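PDB 3C8T: fumarate lyase from Mesorhizobium sp., which is of unknown specific function but belongs to the fumarate lyase family, whose members are largely helical and generally assemble as tetramers. Local coordinates for residues L114-G119 / P183-V188; D118-I123 / A176-I181; M108-V113 / L215-P220. All blocks are in the same frame, centred on the assembly; numbering follows the deposited sequence.

Contact 1 (L114-G119 / P183-V188)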
loop_
_atom_site.group_PDB
_atom_site.type_symbol
_atom_site.label_atom_id
_atom_site.label_comp_id
_atom_site.label_asym_id
_atom_site.label_seq_id
_atom_site.Cartn_x
_atom_site.Cartn_y
_atom_site.Cartn_z
ATOM N N LEU A 114 -5.945 -24.390 -11.908
ATOM C CA LEU A 114 -6.689 -25.520 -11.365
ATOM C C LEU A 114 -6.929 -25.373 -9.850
ATOM O O LEU A 114 -8.013 -25.697 -9.353
ATOM C CB LEU A 114 -5.968 -26.854 -11.668
ATOM C CG LEU A 114 -5.905 -27.196 -13.165
ATOM C CD1 LEU A 114 -4.905 -28.329 -13.403
ATOM C CD2 LEU A 114 -7.264 -27.542 -13.687
ATOM N N GLN A 115 -5.912 -24.920 -9.121
ATOM C CA GLN A 115 -6.076 -24.617 -7.713
ATOM C C GLN A 115 -7.070 -23.462 -7.504
ATOM O O GLN A 115 -7.972 -23.565 -6.674
ATOM C CB GLN A 115 -4.721 -24.255 -7.148
ATOM C CG GLN A 115 -3.719 -25.443 -7.029
ATOM C CD GLN A 115 -2.341 -24.948 -6.597
ATOM O OE1 GLN A 115 -1.852 -23.953 -7.109
ATOM N NE2 GLN A 115 -1.736 -25.615 -5.627
ATOM N N ILE A 116 -6.907 -22.359 -8.237
ATOM C CA ILE A 116 -7.881 -21.237 -8.202
ATOM C C ILE A 116 -9.353 -21.692 -8.404
ATOM O O ILE A 116 -10.260 -21.164 -7.747
ATOM C CB ILE A 116 -7.489 -20.092 -9.198
ATOM C CG1 ILE A 116 -6.134 -19.437 -8.766
ATOM C CG2 ILE A 116 -8.536 -19.003 -9.247
ATOM C CD1 ILE A 116 -5.554 -18.428 -9.783
ATOM N N ARG A 117 -9.593 -22.651 -9.308
ATOM C CA ARG A 117 -10.919 -23.243 -9.434
ATOM C C ARG A 117 -11.418 -23.839 -8.109
ATOM O O ARG A 117 -12.555 -23.569 -7.675
ATOM C CB ARG A 117 -10.955 -24.300 -10.534
ATOM C CG ARG A 117 -12.366 -24.802 -10.749
ATOM C CD ARG A 117 -12.588 -25.310 -12.144
ATOM N NE ARG A 117 -11.711 -26.435 -12.420
ATOM C CZ ARG A 117 -11.653 -27.044 -13.597
ATOM N NH1 ARG A 117 -12.428 -26.628 -14.586
ATOM N NH2 ARG A 117 -10.812 -28.045 -13.777
ATOM N N ASP A 118 -10.585 -24.672 -7.475
ATOM C CA ASP A 118 -10.921 -25.183 -6.135
ATOM C C ASP A 118 -10.986 -24.058 -5.080
ATOM O O ASP A 118 -11.867 -24.058 -4.251
ATOM C CB ASP A 118 -9.926 -26.265 -5.677
ATOM C CG ASP A 118 -9.907 -27.503 -6.604
ATOM O OD1 ASP A 118 -10.779 -27.608 -7.511
ATOM O OD2 ASP A 118 -9.005 -28.370 -6.423
ATOM N N GLY A 119 -10.020 -23.131 -5.100
ATOM C CA GLY A 119 -10.031 -21.970 -4.188
ATOM C C GLY A 119 -11.329 -21.159 -4.283
ATOM O O GLY A 119 -11.895 -20.755 -3.280
ATOM N N PRO A 183 -15.193 -16.952 -15.260
ATOM C CA PRO A 183 -14.794 -17.331 -16.619
ATOM C C PRO A 183 -13.577 -16.553 -17.110
ATOM O O PRO A 183 -13.001 -16.949 -18.119
ATOM C CB PRO A 183 -16.013 -16.926 -17.505
ATOM C CG PRO A 183 -17.147 -16.640 -16.516
ATOM C CD PRO A 183 -16.464 -16.206 -15.248
ATOM N N ARG A 184 -13.214 -15.437 -16.474
ATOM C CA ARG A 184 -12.025 -14.726 -16.958
ATOM C C ARG A 184 -10.722 -15.412 -16.486
ATOM O O ARG A 184 -9.791 -15.639 -17.292
ATOM C CB ARG A 184 -12.037 -13.203 -16.691
ATOM C CG ARG A 184 -12.894 -12.399 -17.744
ATOM C CD ARG A 184 -12.850 -10.895 -17.466
ATOM N NE ARG A 184 -13.248 -10.561 -16.071
ATOM C CZ ARG A 184 -14.454 -10.130 -15.695
ATOM N NH1 ARG A 184 -15.436 -9.976 -16.584
ATOM N NH2 ARG A 184 -14.696 -9.856 -14.420
ATOM N N VAL A 185 -10.694 -15.774 -15.205
ATOM C CA VAL A 185 -9.500 -16.331 -14.626
ATOM C C VAL A 185 -9.360 -17.822 -14.954
ATOM O O VAL A 185 -8.236 -18.313 -15.026
ATOM C CB VAL A 185 -9.376 -16.039 -13.078
ATOM C CG1 VAL A 185 -10.460 -16.766 -12.285
ATOM C CG2 VAL A 185 -7.978 -16.424 -12.549
ATOM N N LEU A 186 -10.470 -18.534 -15.184
ATOM C CA LEU A 186 -10.358 -20.003 -15.360
ATOM C C LEU A 186 -10.125 -20.420 -16.816
ATOM O O LEU A 186 -10.995 -21.028 -17.462
ATOM C CB LEU A 186 -11.516 -20.758 -14.703
ATOM C CG LEU A 186 -11.678 -20.507 -13.187
ATOM C CD1 LEU A 186 -12.974 -21.158 -12.677
ATOM C CD2 LEU A 186 -10.473 -21.007 -12.365
ATOM N N VAL A 187 -8.928 -20.114 -17.300
ATOM C CA VAL A 187 -8.532 -20.408 -18.661
ATOM C C VAL A 187 -7.192 -21.077 -18.599
ATOM O O VAL A 187 -6.413 -20.855 -17.673
ATOM C CB VAL A 187 -8.446 -19.133 -19.600
ATOM C CG1 VAL A 187 -9.816 -18.559 -19.891
ATOM C CG2 VAL A 187 -7.534 -18.062 -19.046
ATOM N N VAL A 188 -6.937 -21.930 -19.590
ATOM C CA VAL A 188 -5.689 -22.688 -19.707
ATOM C C VAL A 188 -4.547 -21.732 -20.013
ATOM O O VAL A 188 -4.755 -20.670 -20.648
ATOM C CB VAL A 188 -5.850 -23.791 -20.836
ATOM C CG1 VAL A 188 -5.587 -23.238 -22.284
ATOM C CG2 VAL A 188 -4.973 -24.955 -20.557
#
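Leu186 pushes one methyl, CD2, onto the backbone of helix 104-140, and the contact consists mainly of apolar touches around it. The methyl lies 3.6 Å from Arg117 N and 3.7 Å from Arg117 CA, so it rests on the main chain at the start of Arg117 as much as on side chains. Arg117 CB is at 3.8 Å from the same CD2, while the other methyl, Leu186 CD1, reaches Arg117 CG at 4.2 Å; the two side chains meet nearly at a right angle. Leu186 CD2 also has Ile116 CG2 at 4.2 Å. A second touch of the same length, 4.2 Å, joins Ile116 CD1 to Val185 CG2.

The polar part of Arg117 works elsewhere. Its CG extends away from the backbone N (chi1 -174°), and a bend at chi3 (62°) turns the guanidinium group toward the end of helix 204-215, where NH2 donates to Leu215 O and NH1 makes a weak bond to Asn216 O. Leu186 thus packs against the aliphatic root of a side chain whose charged end is held by main-chain carbonyls.

The backbone of the second segment explains the position of Leu186. Helix 160-185 has just ended, and Leu186 is the centre of an inverse gamma turn closed by a weak Val187 N to Val185 O bond. Leu186 and Val188 both make backbone hydrogen bonds with Gly218, and Val188 sits over helix 204-215, while helix 23-43 packs on Leu114; helix 104-140 is thereby flanked by helix 23-43 and by the turn that ends helix 160-185.

Contact 2 (D118-I123 / A176-I181)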
loop_
_atom_site.group_PDB
_atom_site.type_symbol
_atom_site.label_atom_id
_atom_site.label_comp_id
_atom_site.label_asym_id
_atom_site.label_seq_id
_atom_site.Cartn_x
_atom_site.Cartn_y
_atom_site.Cartn_z
ATOM N N ASP A 118 -10.585 -24.672 -7.475
ATOM C CA ASP A 118 -10.921 -25.183 -6.135
ATOM C C ASP A 118 -10.986 -24.058 -5.080
ATOM O O ASP A 118 -11.867 -24.058 -4.251
ATOM C CB ASP A 118 -9.926 -26.265 -5.677
ATOM C CG ASP A 118 -9.907 -27.503 -6.604
ATOM O OD1 ASP A 118 -10.779 -27.608 -7.511
ATOM O OD2 ASP A 118 -9.005 -28.370 -6.423
ATOM N N GLY A 119 -10.020 -23.131 -5.100
ATOM C CA GLY A 119 -10.031 -21.970 -4.188
ATOM C C GLY A 119 -11.329 -21.159 -4.283
ATOM O O GLY A 119 -11.895 -20.755 -3.280
ATOM N N LEU A 120 -11.792 -20.915 -5.495
ATOM C CA LEU A 120 -12.986 -20.125 -5.690
ATOM C C LEU A 120 -14.258 -20.885 -5.258
ATOM O O LEU A 120 -15.221 -20.249 -4.830
ATOM C CB LEU A 120 -13.099 -19.638 -7.152
ATOM C CG LEU A 120 -12.264 -18.408 -7.539
ATOM C CD1 LEU A 120 -12.456 -18.174 -9.025
ATOM C CD2 LEU A 120 -12.680 -17.161 -6.756
ATOM N N ALA A 121 -14.259 -22.214 -5.354
ATOM C CA ALA A 121 -15.429 -22.988 -4.882
ATOM C C ALA A 121 -15.528 -22.934 -3.369
ATOM O O ALA A 121 -16.637 -22.845 -2.814
ATOM C CB ALA A 121 -15.420 -24.470 -5.397
ATOM N N LEU A 122 -14.378 -22.949 -2.706
ATOM C CA LEU A 122 -14.343 -22.830 -1.259
ATOM C C LEU A 122 -14.710 -21.403 -0.800
ATOM O O LEU A 122 -15.465 -21.226 0.163
ATOM C CB LEU A 122 -12.970 -23.278 -0.722
ATOM C CG LEU A 122 -12.725 -23.089 0.774
ATOM C CD1 LEU A 122 -13.877 -23.747 1.633
ATOM C CD2 LEU A 122 -11.339 -23.686 1.131
ATOM N N ILE A 123 -14.180 -20.386 -1.477
ATOM C CA ILE A 123 -14.610 -19.005 -1.221
ATOM C C ILE A 123 -16.132 -18.831 -1.407
ATOM O O ILE A 123 -16.802 -18.246 -0.567
ATOM C CB ILE A 123 -13.851 -17.990 -2.132
ATOM C CG1 ILE A 123 -12.355 -17.952 -1.777
ATOM C CG2 ILE A 123 -14.502 -16.613 -2.066
ATOM C CD1 ILE A 123 -12.019 -17.519 -0.336
ATOM N N ALA A 176 -22.387 -12.154 -6.634
ATOM C CA ALA A 176 -22.524 -11.819 -8.047
ATOM C C ALA A 176 -21.150 -11.598 -8.716
ATOM O O ALA A 176 -20.909 -12.110 -9.814
ATOM C CB ALA A 176 -23.450 -10.614 -8.260
ATOM N N ARG A 177 -20.268 -10.844 -8.054
ATOM C CA ARG A 177 -18.898 -10.572 -8.578
ATOM C C ARG A 177 -18.115 -11.878 -8.841
ATOM O O ARG A 177 -17.478 -12.034 -9.887
ATOM C CB ARG A 177 -18.107 -9.662 -7.612
ATOM C CG ARG A 177 -18.668 -8.246 -7.452
ATOM C CD ARG A 177 -17.926 -7.432 -6.397
ATOM N NE ARG A 177 -18.530 -6.100 -6.337
ATOM C CZ ARG A 177 -19.251 -5.635 -5.321
ATOM N NH1 ARG A 177 -19.403 -6.348 -4.213
ATOM N NH2 ARG A 177 -19.802 -4.436 -5.417
ATOM N N LEU A 178 -18.181 -12.818 -7.883
ATOM C CA LEU A 178 -17.488 -14.110 -7.995
ATOM C C LEU A 178 -17.815 -14.840 -9.316
ATOM O O LEU A 178 -16.914 -15.351 -10.013
ATOM C CB LEU A 178 -17.800 -14.992 -6.767
ATOM C CG LEU A 178 -16.983 -16.308 -6.622
ATOM C CD1 LEU A 178 -16.806 -16.745 -5.156
ATOM C CD2 LEU A 178 -17.563 -17.456 -7.432
ATOM N N GLU A 179 -19.106 -14.889 -9.643
ATOM C CA GLU A 179 -19.604 -15.514 -10.860
ATOM C C GLU A 179 -19.111 -14.808 -12.145
ATOM O O GLU A 179 -18.818 -15.468 -13.145
ATOM C CB GLU A 179 -21.163 -15.660 -10.814
ATOM C CG GLU A 179 -21.700 -16.480 -9.603
ATOM C CD GLU A 179 -20.982 -17.849 -9.361
ATOM O OE1 GLU A 179 -20.705 -18.579 -10.344
ATOM O OE2 GLU A 179 -20.680 -18.210 -8.180
ATOM N N GLU A 180 -18.987 -13.485 -12.116
ATOM C CA GLU A 180 -18.446 -12.716 -13.253
ATOM C C GLU A 180 -16.936 -12.941 -13.497
ATOM O O GLU A 180 -16.468 -13.035 -14.661
ATOM C CB GLU A 180 -18.773 -11.210 -13.074
ATOM C CG GLU A 180 -20.280 -10.909 -13.274
ATOM C CD GLU A 180 -20.730 -9.465 -12.946
ATOM O OE1 GLU A 180 -20.039 -8.737 -12.197
ATOM O OE2 GLU A 180 -21.806 -9.057 -13.467
ATOM N N ILE A 181 -16.171 -13.013 -12.405
ATOM C CA ILE A 181 -14.705 -13.154 -12.494
ATOM C C ILE A 181 -14.280 -14.560 -12.974
ATOM O O ILE A 181 -13.311 -14.671 -13.706
ATOM C CB ILE A 181 -14.040 -12.852 -11.131
ATOM C CG1 ILE A 181 -14.049 -11.344 -10.860
ATOM C CG2 ILE A 181 -12.633 -13.265 -11.130
ATOM C CD1 ILE A 181 -14.260 -10.992 -9.418
#
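Leu178 reaches from helix 160-185 to helix 104-140 and packs against Leu120 and Ile123, one turn apart. Its CB points at the partner helix without touching it. The next atom, CG, stands opposite the backbone N (chi1 -171°), which sends the branch toward helix 104-140; there it comes to 4.4 Å from Leu120 CD2, a loose contact. The two methyls then divide. CD1 makes the closer touches, with Ile123 CG2 at 3.9 Å and the carbonyl oxygen Leu120 O also at 3.9 Å. The other methyl, Leu178 CD2, is 4.5 Å from Leu120 O. One leucine tip therefore meets both a methyl and the main chain of the facing helix.

In Ile123 the branch that meets Leu178 is CG2, which lies anti to the backbone N (chi1 -66°), while the longer CG1 arm leads away; Ile123 also packs on Phe329, Ser333 and Leu336 of helix 315-344. Leu120, in turn, rests on Ser182 and Val185 further along helix 160-185. All three touching residues are buried, and the side-chain contacts are all apolar, with one main-chain oxygen beside them.

The polar residues of helix 160-185 serve a different boundary: Arg177 pairs with Glu233 and Asp229 of the second subunit, and Glu180 with Arg184 of that subunit. Two helices running in roughly opposite directions, packed through leucine and isoleucine side chains and lying near the subunit boundary, are consistent with the long-helix bundle at the core of fumarate lyase superfamily tetramers.

Contact 3 (M108-V113 / L215-P220)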
loop_
_atom_site.group_PDB
_atom_site.type_symbol
_atom_site.label_atom_id
_atom_site.label_comp_id
_atom_site.label_asym_id
_atom_site.label_seq_id
_atom_site.Cartn_x
_atom_site.Cartn_y
_atom_site.Cartn_z
ATOM N N MET A 108 2.961 -24.276 -14.786
ATOM C CA MET A 108 2.777 -23.563 -13.496
ATOM C C MET A 108 1.557 -22.633 -13.470
ATOM O O MET A 108 0.842 -22.610 -12.468
ATOM C CB MET A 108 4.046 -22.803 -13.114
ATOM C CG MET A 108 5.246 -23.715 -12.819
ATOM S SD MET A 108 6.788 -22.876 -12.282
ATOM C CE MET A 108 6.264 -22.470 -10.603
ATOM N N ASP A 109 1.298 -21.912 -14.572
ATOM C CA ASP A 109 0.098 -21.084 -14.708
ATOM C C ASP A 109 -1.165 -21.931 -14.716
ATOM O O ASP A 109 -2.153 -21.645 -14.024
ATOM C CB ASP A 109 0.132 -20.311 -16.034
ATOM C CG ASP A 109 0.802 -18.927 -15.924
ATOM O OD1 ASP A 109 1.238 -18.527 -14.836
ATOM O OD2 ASP A 109 0.872 -18.224 -16.955
ATOM N N THR A 110 -1.129 -22.988 -15.507
ATOM C CA THR A 110 -2.286 -23.884 -15.631
ATOM C C THR A 110 -2.585 -24.633 -14.354
ATOM O O THR A 110 -3.741 -24.700 -13.950
ATOM C CB THR A 110 -2.131 -24.876 -16.803
ATOM O OG1 THR A 110 -2.048 -24.151 -18.040
ATOM C CG2 THR A 110 -3.357 -25.810 -16.846
ATOM N N ALA A 111 -1.571 -25.196 -13.703
ATOM C CA ALA A 111 -1.770 -25.811 -12.372
ATOM C C ALA A 111 -2.307 -24.828 -11.338
ATOM O O ALA A 111 -3.132 -25.196 -10.500
ATOM C CB ALA A 111 -0.472 -26.435 -11.856
ATOM N N THR A 112 -1.793 -23.588 -11.372
ATOM C CA THR A 112 -2.328 -22.491 -10.538
ATOM C C THR A 112 -3.795 -22.260 -10.819
ATOM O O THR A 112 -4.591 -22.129 -9.882
ATOM C CB THR A 112 -1.505 -21.184 -10.693
ATOM O OG1 THR A 112 -0.158 -21.454 -10.296
ATOM C CG2 THR A 112 -2.058 -20.025 -9.845
ATOM N N VAL A 113 -4.168 -22.199 -12.096
ATOM C CA VAL A 113 -5.580 -22.021 -12.447
ATOM C C VAL A 113 -6.454 -23.171 -11.893
ATOM O O VAL A 113 -7.550 -22.944 -11.396
ATOM C CB VAL A 113 -5.759 -21.753 -13.975
ATOM C CG1 VAL A 113 -7.170 -22.010 -14.445
ATOM C CG2 VAL A 113 -5.332 -20.294 -14.329
ATOM N N LEU A 215 -9.112 -30.340 -19.556
ATOM C CA LEU A 215 -9.050 -29.918 -18.166
ATOM C C LEU A 215 -10.333 -29.235 -17.755
ATOM O O LEU A 215 -10.491 -28.852 -16.604
ATOM C CB LEU A 215 -7.895 -28.940 -17.968
ATOM C CG LEU A 215 -6.505 -29.526 -18.133
ATOM C CD1 LEU A 215 -5.458 -28.415 -18.103
ATOM C CD2 LEU A 215 -6.262 -30.563 -17.051
ATOM N N ASN A 216 -11.229 -29.041 -18.715
ATOM C CA ASN A 216 -12.456 -28.309 -18.468
ATOM C C ASN A 216 -12.217 -26.832 -18.105
ATOM O O ASN A 216 -12.855 -26.320 -17.210
ATOM C CB ASN A 216 -13.277 -29.034 -17.391
ATOM C CG ASN A 216 -14.683 -28.485 -17.256
ATOM O OD1 ASN A 216 -15.253 -27.943 -18.206
ATOM N ND2 ASN A 216 -15.246 -28.601 -16.051
ATOM N N LEU A 217 -11.332 -26.150 -18.839
ATOM C CA LEU A 217 -11.056 -24.725 -18.633
ATOM C C LEU A 217 -11.469 -23.938 -19.873
ATOM O O LEU A 217 -11.640 -24.529 -20.962
ATOM C CB LEU A 217 -9.558 -24.518 -18.339
ATOM C CG LEU A 217 -9.070 -25.098 -17.005
ATOM C CD1 LEU A 217 -7.563 -25.144 -16.939
ATOM C CD2 LEU A 217 -9.689 -24.347 -15.742
ATOM N N GLY A 218 -11.621 -22.617 -19.753
ATOM C CA GLY A 218 -11.830 -21.826 -20.993
ATOM C C GLY A 218 -10.517 -21.792 -21.799
ATOM O O GLY A 218 -9.477 -22.271 -21.333
ATOM N N VAL A 219 -10.585 -21.216 -22.993
ATOM C CA VAL A 219 -9.456 -20.937 -23.851
ATOM C C VAL A 219 -9.205 -19.427 -23.786
ATOM O O VAL A 219 -10.123 -18.646 -24.007
ATOM C CB VAL A 219 -9.766 -21.347 -25.334
ATOM C CG1 VAL A 219 -8.604 -21.009 -26.299
ATOM C CG2 VAL A 219 -10.134 -22.858 -25.450
ATOM N N PRO A 220 -7.962 -18.998 -23.475
ATOM C CA PRO A 220 -7.660 -17.563 -23.461
ATOM C C PRO A 220 -7.728 -16.977 -24.863
ATOM O O PRO A 220 -7.556 -17.706 -25.871
ATOM C CB PRO A 220 -6.202 -17.533 -22.983
ATOM C CG PRO A 220 -5.610 -18.823 -23.475
ATOM C CD PRO A 220 -6.759 -19.797 -23.169
#
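Thr110 is the first residue of helix 104-140 to touch the loop segment 215-220, and it does so with its methyl. CG2 lies opposite the backbone N and meets Leu215 CD1 at 3.6 Å; Leu217 CD1 is a more distant neighbour, 4.3 Å from the same Thr110 CG2. The hydroxyl is turned to the side of its own backbone N (chi1 -62°), where OG1 bonds to Asp106 O in the preceding turn and to Glu189 N. This threonine is thus split between an apolar face and a polar one.

Two residues on, Thr112 returns its side chain to the helix: OG1 donates to Met108 O at 2.7 Å, tilted 25° out of the carbonyl plane, and Thr112 N reaches the same oxygen from the opposite face. Two donors therefore grip one carbonyl.

Val113 is the second residue to touch the loop. Its CG1 lies 3.7 Å from Leu217 CD2 and 4.0 Å from Leu217 CD1, so the valine methyl sits against both ends of the leucine fork, the two side chains running antiparallel alongside one another.

The chain leaves helix 204-215 through a Schellman motif, with Asn216 at positive phi (64°), and Leu217 then faces helix 104-140. The loop packs against that helix, with helix 23-43 touching Leu215 through Ala36 and the chain after helix 160-185 paired to it.

The three contacts follow one another along helix 104-140, in the order contact 3, contact 1, contact 2, with partners taken in reverse chain order: 215-220, 183-188 and 176-181. Contact 1 is therefore nested in the loop closed by contact 3, and contact 2 too lies within that loop. Centres of contacts 1 and 3 are about 6 Å apart, those of 1 and 2 about 9 Å, and those of 2 and 3 about 15 Å. Val185 packs on Leu120, and Arg117 reaches segment 215-220, so contact 1 touches both of the others, while contacts 2 and 3 do not touch each other. One long helix thus joins the buried helix pairing near the chain's centre to the loops further out.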